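Local coordinates for protein diol-dehydratase (Roseburia inulinivorans, PDB 5I2A) that probably dehydrates 1,2-propanediol without vitamin B12, as a glycyl radical enzyme of the pyruvate formate-lyase-like family, at residues Tyr4-Lys16 / Thr360-Val374. Sequence-based numbering, arbitrary orientation.
Sequences YDSTPIAKSDRIK and TNDLSFMCITASEHV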
ATOM      1  N   TYR A   4     -25.192 -40.802  21.142  0.67 31.10           N
ATOM      2  CA  TYR A   4     -25.119 -41.006  19.699  0.67 33.55           C
ATOM      3  C   TYR A   4     -25.479 -42.433  19.266  0.67 33.69           C
ATOM      4  O   TYR A   4     -25.328 -43.381  20.031  0.67 33.65           O
ATOM      5  CB  TYR A   4     -23.717 -40.651  19.188  0.67 28.33           C
ATOM      6  CG  TYR A   4     -22.579 -41.292  19.951  0.67 23.02           C
ATOM      7  CD1 TYR A   4     -22.238 -42.622  19.743  0.67 27.19           C
ATOM      8  CD2 TYR A   4     -21.830 -40.560  20.857  0.67 22.51           C
ATOM      9  CE1 TYR A   4     -21.192 -43.208  20.427  0.67 22.42           C
ATOM     10  CE2 TYR A   4     -20.784 -41.137  21.548  0.67 22.28           C
ATOM     11  CZ  TYR A   4     -20.469 -42.462  21.327  0.67 24.75           C
ATOM     12  OH  TYR A   4     -19.426 -43.042  22.012  0.67 41.07           O
ATOM     13  N   ASP A   5     -25.941 -42.564  18.025  1.00 30.37           N
ATOM     14  CA  ASP A   5     -26.305 -43.854  17.436  1.00 33.69           C
ATOM     15  C   ASP A   5     -25.378 -44.179  16.266  1.00 33.41           C
ATOM     16  O   ASP A   5     -25.575 -43.686  15.153  1.00 33.58           O
ATOM     17  CB  ASP A   5     -27.768 -43.842  16.975  1.00 32.31           C
ATOM     18  CG  ASP A   5     -28.194 -45.137  16.278  1.00 37.58           C
ATOM     19  OD1 ASP A   5     -27.446 -46.137  16.289  1.00 35.98           O
ATOM     20  OD2 ASP A   5     -29.309 -45.149  15.717  1.00 41.41           O
ATOM     21  N   SER A   6     -24.396 -45.040  16.518  1.00 29.31           N
ATOM     22  CA  SER A   6     -23.326 -45.302  15.560  1.00 25.59           C
ATOM     23  C   SER A   6     -23.666 -46.266  14.417  1.00 28.69           C
ATOM     24  O   SER A   6     -22.799 -46.569  13.597  1.00 27.40           O
ATOM     25  CB  SER A   6     -22.092 -45.831  16.299  1.00 24.55           C
ATOM     26  OG  SER A   6     -22.321 -47.110  16.854  1.00 33.26           O
ATOM     27  N   THR A   7     -24.901 -46.754  14.349  1.00 30.43           N
ATOM     28  CA  THR A   7     -25.263 -47.640  13.246  1.00 29.14           C
ATOM     29  C   THR A   7     -25.197 -46.850  11.934  1.00 28.04           C
ATOM     30  O   THR A   7     -25.720 -45.742  11.852  1.00 28.34           O
ATOM     31  CB  THR A   7     -26.675 -48.265  13.416  1.00 29.51           C
ATOM     32  OG1 THR A   7     -27.672 -47.251  13.290  1.00 45.43           O
ATOM     33  CG2 THR A   7     -26.823 -48.931  14.768  1.00 27.15           C
ATOM     34  N   PRO A   8     -24.527 -47.412  10.917  1.00 23.57           N
ATOM     35  CA  PRO A   8     -24.403 -46.773   9.598  1.00 24.45           C
ATOM     36  C   PRO A   8     -25.758 -46.571   8.925  1.00 32.05           C
ATOM     37  O   PRO A   8     -26.586 -47.479   8.938  1.00 27.24           O
ATOM     38  CB  PRO A   8     -23.545 -47.763   8.801  1.00 28.03           C
ATOM     39  CG  PRO A   8     -22.777 -48.515   9.834  1.00 32.29           C
ATOM     40  CD  PRO A   8     -23.696 -48.623  11.024  1.00 23.87           C
ATOM     41  N   ILE A   9     -25.967 -45.392   8.348  1.00 24.89           N
ATOM     42  CA  ILE A   9     -27.216 -45.051   7.680  1.00 22.31           C
ATOM     43  C   ILE A   9     -27.134 -45.437   6.203  1.00 24.99           C
ATOM     44  O   ILE A   9     -26.063 -45.378   5.606  1.00 25.54           O
ATOM     45  CB  ILE A   9     -27.513 -43.549   7.843  1.00 23.62           C
ATOM     46  CG1 ILE A   9     -27.688 -43.217   9.326  1.00 22.88           C
ATOM     47  CG2 ILE A   9     -28.742 -43.147   7.080  1.00 22.34           C
ATOM     48  CD1 ILE A   9     -27.613 -41.740   9.632  1.00 23.58           C
ATOM     49  N   ALA A  10     -28.252 -45.868   5.623  1.00 22.02           N
ATOM     50  CA  ALA A  10     -28.248 -46.393   4.261  1.00 23.90           C
ATOM     51  C   ALA A  10     -27.853 -45.333   3.244  1.00 19.08           C
ATOM     52  O   ALA A  10     -28.009 -44.132   3.477  1.00 23.81           O
ATOM     53  CB  ALA A  10     -29.621 -46.976   3.903  1.00 22.36           C
ATOM     54  N   LYS A  11     -27.337 -45.802   2.121  1.00 16.80           N
ATOM     55  CA  LYS A  11     -26.924 -44.951   1.029  1.00 20.03           C
ATOM     56  C   LYS A  11     -28.015 -44.843  -0.035  1.00 26.01           C
ATOM     57  O   LYS A  11     -28.473 -45.853  -0.557  1.00 28.31           O
ATOM     58  CB  LYS A  11     -25.630 -45.489   0.409  1.00 21.34           C
ATOM     59  CG  LYS A  11     -25.154 -44.706  -0.824  1.00 21.98           C
ATOM     60  CD  LYS A  11     -23.733 -45.087  -1.219  1.00 20.46           C
ATOM     61  CE  LYS A  11     -23.682 -45.814  -2.532  1.00 28.41           C
ATOM     62  NZ  LYS A  11     -22.372 -45.633  -3.210  1.00 30.05           N
ATOM     63  N   SER A  12     -28.411 -43.617  -0.359  1.00 22.25           N
ATOM     64  CA  SER A  12     -29.362 -43.361  -1.441  1.00 23.56           C
ATOM     65  C   SER A  12     -28.796 -43.706  -2.820  1.00 25.10           C
ATOM     66  O   SER A  12     -27.595 -43.564  -3.063  1.00 21.59           O
ATOM     67  CB  SER A  12     -29.799 -41.897  -1.418  1.00 21.67           C
ATOM     68  OG  SER A  12     -30.488 -41.549  -2.606  1.00 25.69           O
ATOM     69  N   ASP A  13     -29.672 -44.139  -3.726  0.61 23.84           N
ATOM     70  CA  ASP A  13     -29.247 -44.539  -5.064  0.61 22.02           C
ATOM     71  C   ASP A  13     -28.842 -43.326  -5.901  0.61 21.52           C
ATOM     72  O   ASP A  13     -28.202 -43.464  -6.943  0.61 20.07           O
ATOM     73  CB  ASP A  13     -30.354 -45.340  -5.778  0.61 26.23           C
ATOM     74  CG  ASP A  13     -31.609 -44.514  -6.056  0.61 26.07           C
ATOM     75  OD1 ASP A  13     -32.008 -43.694  -5.201  0.61 28.46           O
ATOM     76  OD2 ASP A  13     -32.200 -44.689  -7.141  0.61 33.39           O
ATOM     77  N   ARG A  14     -29.215 -42.139  -5.433  1.00 20.75           N
ATOM     78  CA  ARG A  14     -28.816 -40.886  -6.083  1.00 21.77           C
ATOM     79  C   ARG A  14     -27.292 -40.721  -6.133  1.00 18.21           C
ATOM     80  O   ARG A  14     -26.743 -40.241  -7.117  1.00 19.26           O
ATOM     81  CB  ARG A  14     -29.433 -39.692  -5.338  1.00 21.45           C
ATOM     82  CG  ARG A  14     -29.173 -38.319  -5.961  1.00 20.42           C
ATOM     83  CD  ARG A  14     -29.496 -37.207  -4.966  1.00 16.41           C
ATOM     84  NE  ARG A  14     -30.759 -37.443  -4.267  1.00 22.77           N
ATOM     85  CZ  ARG A  14     -31.932 -36.943  -4.641  1.00 22.08           C
ATOM     86  NH1 ARG A  14     -32.017 -36.162  -5.710  1.00 18.06           N
ATOM     87  NH2 ARG A  14     -33.022 -37.223  -3.947  1.00 20.41           N
ATOM     88  N   ILE A  15     -26.622 -41.135  -5.063  1.00 19.03           N
ATOM     89  CA  ILE A  15     -25.211 -40.807  -4.865  1.00 20.73           C
ATOM     90  C   ILE A  15     -24.307 -41.306  -5.992  1.00 20.23           C
ATOM     91  O   ILE A  15     -23.530 -40.545  -6.546  1.00 21.64           O
ATOM     92  CB  ILE A  15     -24.702 -41.359  -3.511  1.00 19.35           C
ATOM     93  CG1 ILE A  15     -25.566 -40.817  -2.371  1.00 17.73           C
ATOM     94  CG2 ILE A  15     -23.225 -41.023  -3.301  1.00 17.44           C
ATOM     95  CD1 ILE A  15     -25.868 -39.319  -2.447  1.00 17.24           C
ATOM     96  N   LYS A  16     -24.421 -42.574  -6.352  1.00 20.49           N
ATOM     97  CA  LYS A  16     -23.584 -43.113  -7.418  1.00 17.45           C
ATOM     98  C   LYS A  16     -23.814 -42.392  -8.745  1.00 18.86           C
ATOM     99  O   LYS A  16     -22.880 -42.206  -9.531  1.00 19.30           O
ATOM    100  CB  LYS A  16     -23.827 -44.615  -7.597  1.00 23.67           C
ATOM    101  CG  LYS A  16     -23.005 -45.221  -8.726  1.00 25.58           C
ATOM    102  CD  LYS A  16     -23.102 -46.741  -8.736  1.00 35.91           C
ATOM    103  CE  LYS A  16     -21.990 -47.349  -9.575  1.00 37.71           C
ATOM    104  NZ  LYS A  16     -22.114 -46.973 -11.004  1.00 37.36           N
ATOM    105  N   THR A 360     -17.669 -36.356  20.347  1.00 17.63           N
ATOM    106  CA  THR A 360     -18.329 -37.269  19.425  1.00 17.47           C
ATOM    107  C   THR A 360     -19.834 -37.061  19.429  1.00 18.75           C
ATOM    108  O   THR A 360     -20.431 -36.900  20.477  1.00 17.21           O
ATOM    109  CB  THR A 360     -18.017 -38.732  19.785  1.00 19.02           C
ATOM    110  OG1 THR A 360     -16.603 -38.924  19.794  1.00 18.63           O
ATOM    111  CG2 THR A 360     -18.640 -39.686  18.785  1.00 15.58           C
ATOM    112  N   ASN A 361     -20.440 -37.025  18.250  1.00 19.24           N
ATOM    113  CA  ASN A 361     -21.888 -36.975  18.154  1.00 18.58           C
ATOM    114  C   ASN A 361     -22.361 -37.769  16.933  1.00 19.93           C
ATOM    115  O   ASN A 361     -21.558 -38.427  16.270  1.00 18.68           O
ATOM    116  CB  ASN A 361     -22.385 -35.522  18.116  1.00 17.66           C
ATOM    117  CG  ASN A 361     -21.834 -34.725  16.936  1.00 18.33           C
ATOM    118  OD1 ASN A 361     -21.794 -35.202  15.806  1.00 19.63           O
ATOM    119  ND2 ASN A 361     -21.451 -33.483  17.196  1.00 19.52           N
ATOM    120  N   ASP A 362     -23.652 -37.705  16.632  1.00 20.92           N
ATOM    121  CA  ASP A 362     -24.195 -38.435  15.494  1.00 19.94           C
ATOM    122  C   ASP A 362     -23.529 -38.056  14.165  1.00 23.70           C
ATOM    123  O   ASP A 362     -23.285 -38.915  13.320  1.00 17.09           O
ATOM    124  CB  ASP A 362     -25.706 -38.214  15.380  1.00 20.86           C
ATOM    125  CG  ASP A 362     -26.514 -39.214  16.210  1.00 27.76           C
ATOM    126  OD1 ASP A 362     -26.042 -40.351  16.421  1.00 29.68           O
ATOM    127  OD2 ASP A 362     -27.628 -38.866  16.631  1.00 25.43           O
ATOM    128  N   LEU A 363     -23.249 -36.770  13.977  1.00 17.55           N
ATOM    129  CA  LEU A 363     -22.645 -36.330  12.723  1.00 18.20           C
ATOM    130  C   LEU A 363     -21.211 -36.843  12.586  1.00 13.07           C
ATOM    131  O   LEU A 363     -20.753 -37.077  11.472  1.00 18.54           O
ATOM    132  CB  LEU A 363     -22.680 -34.799  12.605  1.00 16.59           C
ATOM    133  CG  LEU A 363     -24.068 -34.179  12.435  1.00 17.61           C
ATOM    134  CD1 LEU A 363     -23.975 -32.685  12.183  1.00 17.22           C
ATOM    135  CD2 LEU A 363     -24.821 -34.843  11.289  1.00 19.75           C
ATOM    136  N   SER A 364     -20.510 -37.015  13.708  1.00 13.12           N
ATOM    137  CA  SER A 364     -19.154 -37.564  13.676  1.00 14.68           C
ATOM    138  C   SER A 364     -19.135 -38.900  12.899  1.00 19.32           C
ATOM    139  O   SER A 364     -18.300 -39.107  12.010  1.00 15.02           O
ATOM    140  CB  SER A 364     -18.598 -37.777  15.095  1.00 13.58           C
ATOM    141  OG  SER A 364     -18.767 -36.638  15.916  1.00 18.20           O
ATOM    142  N   PHE A 365     -20.066 -39.792  13.225  1.00 17.45           N
ATOM    143  CA  PHE A 365     -20.172 -41.074  12.521  1.00 14.77           C
ATOM    144  C   PHE A 365     -20.666 -40.884  11.089  1.00 15.37           C
ATOM    145  O   PHE A 365     -20.190 -41.546  10.173  1.00 18.97           O
ATOM    146  CB  PHE A 365     -21.099 -42.040  13.279  1.00 15.34           C
ATOM    147  CG  PHE A 365     -20.564 -42.456  14.623  1.00 15.33           C
ATOM    148  CD1 PHE A 365     -19.719 -43.545  14.746  1.00 16.16           C
ATOM    149  CD2 PHE A 365     -20.884 -41.746  15.756  1.00 18.95           C
ATOM    150  CE1 PHE A 365     -19.218 -43.912  15.978  1.00 17.40           C
ATOM    151  CE2 PHE A 365     -20.384 -42.115  16.989  1.00 17.64           C
ATOM    152  CZ  PHE A 365     -19.545 -43.191  17.098  1.00 13.21           C
ATOM    153  N   MET A 366     -21.611 -39.973  10.886  1.00 17.68           N
ATOM    154  CA  MET A 366     -22.205 -39.818   9.561  1.00 15.86           C
ATOM    155  C   MET A 366     -21.211 -39.248   8.544  1.00 17.08           C
ATOM    156  O   MET A 366     -21.305 -39.548   7.357  1.00 17.52           O
ATOM    157  CB  MET A 366     -23.460 -38.958   9.649  1.00 17.18           C
ATOM    158  CG  MET A 366     -24.582 -39.688  10.430  1.00 19.22           C
ATOM    159  SD  MET A 366     -25.932 -38.642  10.999  1.00 28.27           S
ATOM    160  CE  MET A 366     -26.591 -38.170   9.417  1.00 13.70           C
ATOM    161  N   CYS A 367     -20.245 -38.459   9.015  1.00 15.06           N
ATOM    162  CA  CYS A 367     -19.180 -37.955   8.144  1.00 15.51           C
ATOM    163  C   CYS A 367     -18.287 -39.103   7.665  1.00 14.58           C
ATOM    164  O   CYS A 367     -17.898 -39.164   6.504  1.00 15.86           O
ATOM    165  CB  CYS A 367     -18.356 -36.888   8.873  1.00 12.20           C
ATOM    166  SG  CYS A 367     -19.259 -35.341   9.162  1.00 17.13           S
ATOM    167  N   ILE A 368     -17.975 -40.024   8.563  1.00 16.32           N
ATOM    168  CA  ILE A 368     -17.211 -41.203   8.188  1.00 16.17           C
ATOM    169  C   ILE A 368     -17.995 -42.059   7.166  1.00 17.23           C
ATOM    170  O   ILE A 368     -17.443 -42.547   6.184  1.00 14.35           O
ATOM    171  CB  ILE A 368     -16.857 -42.043   9.423  1.00 15.75           C
ATOM    172  CG1 ILE A 368     -15.928 -41.256  10.347  1.00 15.57           C
ATOM    173  CG2 ILE A 368     -16.203 -43.344   9.013  1.00 18.57           C
ATOM    174  CD1 ILE A 368     -15.608 -41.958  11.650  1.00 15.02           C
ATOM    175  N   THR A 369     -19.292 -42.204   7.394  1.00 18.23           N
ATOM    176  CA  THR A 369     -20.143 -42.979   6.496  1.00 17.95           C
ATOM    177  C   THR A 369     -20.180 -42.324   5.119  1.00 16.73           C
ATOM    178  O   THR A 369     -20.145 -43.006   4.089  1.00 18.70           O
ATOM    179  CB  THR A 369     -21.578 -43.121   7.057  1.00 18.96           C
ATOM    180  OG1 THR A 369     -21.557 -43.916   8.250  1.00 18.58           O
ATOM    181  CG2 THR A 369     -22.501 -43.790   6.041  1.00 18.04           C
ATOM    182  N   ALA A 370     -20.241 -40.999   5.097  1.00 16.14           N
ATOM    183  CA  ALA A 370     -20.322 -40.293   3.829  1.00 15.35           C
ATOM    184  C   ALA A 370     -19.067 -40.539   2.985  1.00 15.05           C
ATOM    185  O   ALA A 370     -19.157 -40.708   1.774  1.00 17.73           O
ATOM    186  CB  ALA A 370     -20.548 -38.798   4.051  1.00 12.22           C
ATOM    187  N   SER A 371     -17.909 -40.597   3.625  1.00 14.87           N
ATOM    188  CA  SER A 371     -16.678 -40.953   2.916  1.00 17.02           C
ATOM    189  C   SER A 371     -16.751 -42.371   2.325  1.00 21.28           C
ATOM    190  O   SER A 371     -16.227 -42.634   1.249  1.00 15.91           O
ATOM    191  CB  SER A 371     -15.480 -40.836   3.859  1.00 13.99           C
ATOM    192  OG  SER A 371     -15.215 -39.485   4.181  1.00 16.68           O
ATOM    193  N   GLU A 372     -17.399 -43.285   3.040  1.00 17.41           N
ATOM    194  CA  GLU A 372     -17.560 -44.650   2.547  1.00 18.21           C
ATOM    195  C   GLU A 372     -18.580 -44.681   1.405  1.00 16.35           C
ATOM    196  O   GLU A 372     -18.361 -45.330   0.394  1.00 18.35           O
ATOM    197  CB  GLU A 372     -17.988 -45.581   3.689  1.00 16.69           C
ATOM    198  CG  GLU A 372     -17.969 -47.042   3.357  1.00 29.49           C
ATOM    199  CD  GLU A 372     -18.020 -47.912   4.612  1.00 44.90           C
ATOM    200  OE1 GLU A 372     -18.504 -47.430   5.666  1.00 40.58           O
ATOM    201  OE2 GLU A 372     -17.562 -49.073   4.546  1.00 53.75           O
ATOM    202  N   HIS A 373     -19.681 -43.956   1.570  1.00 15.79           N
ATOM    203  CA  HIS A 373     -20.725 -43.881   0.552  1.00 17.76           C
ATOM    204  C   HIS A 373     -20.216 -43.303  -0.771  1.00 19.43           C
ATOM    205  O   HIS A 373     -20.384 -43.900  -1.832  1.00 16.61           O
ATOM    206  CB  HIS A 373     -21.896 -43.023   1.042  1.00 20.08           C
ATOM    207  CG  HIS A 373     -22.817 -43.723   1.993  1.00 18.30           C
ATOM    208  ND1 HIS A 373     -23.950 -43.121   2.505  1.00 16.08           N
ATOM    209  CD2 HIS A 373     -22.767 -44.957   2.546  1.00 14.45           C
ATOM    210  CE1 HIS A 373     -24.567 -43.964   3.310  1.00 19.56           C
ATOM    211  NE2 HIS A 373     -23.869 -45.085   3.354  1.00 19.29           N
ATOM    212  N   VAL A 374     -19.601 -42.129  -0.702  1.00 16.29           N
ATOM    213  CA  VAL A 374     -19.197 -41.425  -1.910  1.00 13.44           C
ATOM    214  C   VAL A 374     -17.901 -42.010  -2.447  1.00 15.76           C
ATOM    215  O   VAL A 374     -17.720 -42.115  -3.645  1.00 16.57           O
ATOM    216  CB  VAL A 374     -19.050 -39.905  -1.644  1.00 17.46           C
ATOM    217  CG1 VAL A 374     -18.553 -39.179  -2.881  1.00 11.93           C
ATOM    218  CG2 VAL A 374     -20.401 -39.332  -1.197  1.00 16.27           C
TER
HETATM  219  O   HOH W   1     -24.733 -41.474  13.548  1.00 21.34           O
HETATM  220  O   HOH W   2     -21.705 -45.101  11.394  1.00 28.64           O
HETATM  221  O   HOH W   3     -24.179 -43.259   8.923  1.00 20.74           O
HETATM  222  O   HOH W   4     -24.077 -47.251   4.848  1.00 25.35           O
HETATM  223  O   HOH W   5     -19.883 -46.969  -1.426  1.00 34.93           O
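Lys11 lays its aliphatic chain over one face of the His373 imidazole, CB standing 3.4 Å from the ring centroid and almost on the ring normal, a CH-pi contact. With CG anti to the backbone N (chi1 176°), the chain runs on past the ring, countercurrent to the histidine side chain, and NZ donates to His373 O at 3.0 Å. Thr369 CG2 lies over the opposite face; Asp317 of helix 309-323 hydrogen-bonds to ND1, and a water at the ring edge bridges NE2 to Ile9 O. This is a largely extended N-terminal segment strapped along a helix: residues 4-11 follow helix 362-374, which connects strands 346-350 and 380-385, parallel neighbours in a mixed sheet of the pyruvate formate-lyase-like fold, in a beta-alpha-beta crossover. Midway, another water joins Ile9 N to Thr369 OG1, itself partnered by Arg396, while Ile9 CD1 packs against Met366 CE. At the helix start, where Asn361 and Ser364 form a capping box that hydrogen-bonds to Asp291, Asp362 OD1 accepts Asp5 N through its syn lone pair (2.7 Å, N-H...O 173°). Ser6 CB sits over a face of the Phe365 ring, 3.7 Å from its centroid. The Tyr4 ring, in one of two conformers, meets Phe365 obliquely, planes at 40°, and takes Thr360 CG2 over one face, while its hydroxyl hydrogen-bonds to Ser390.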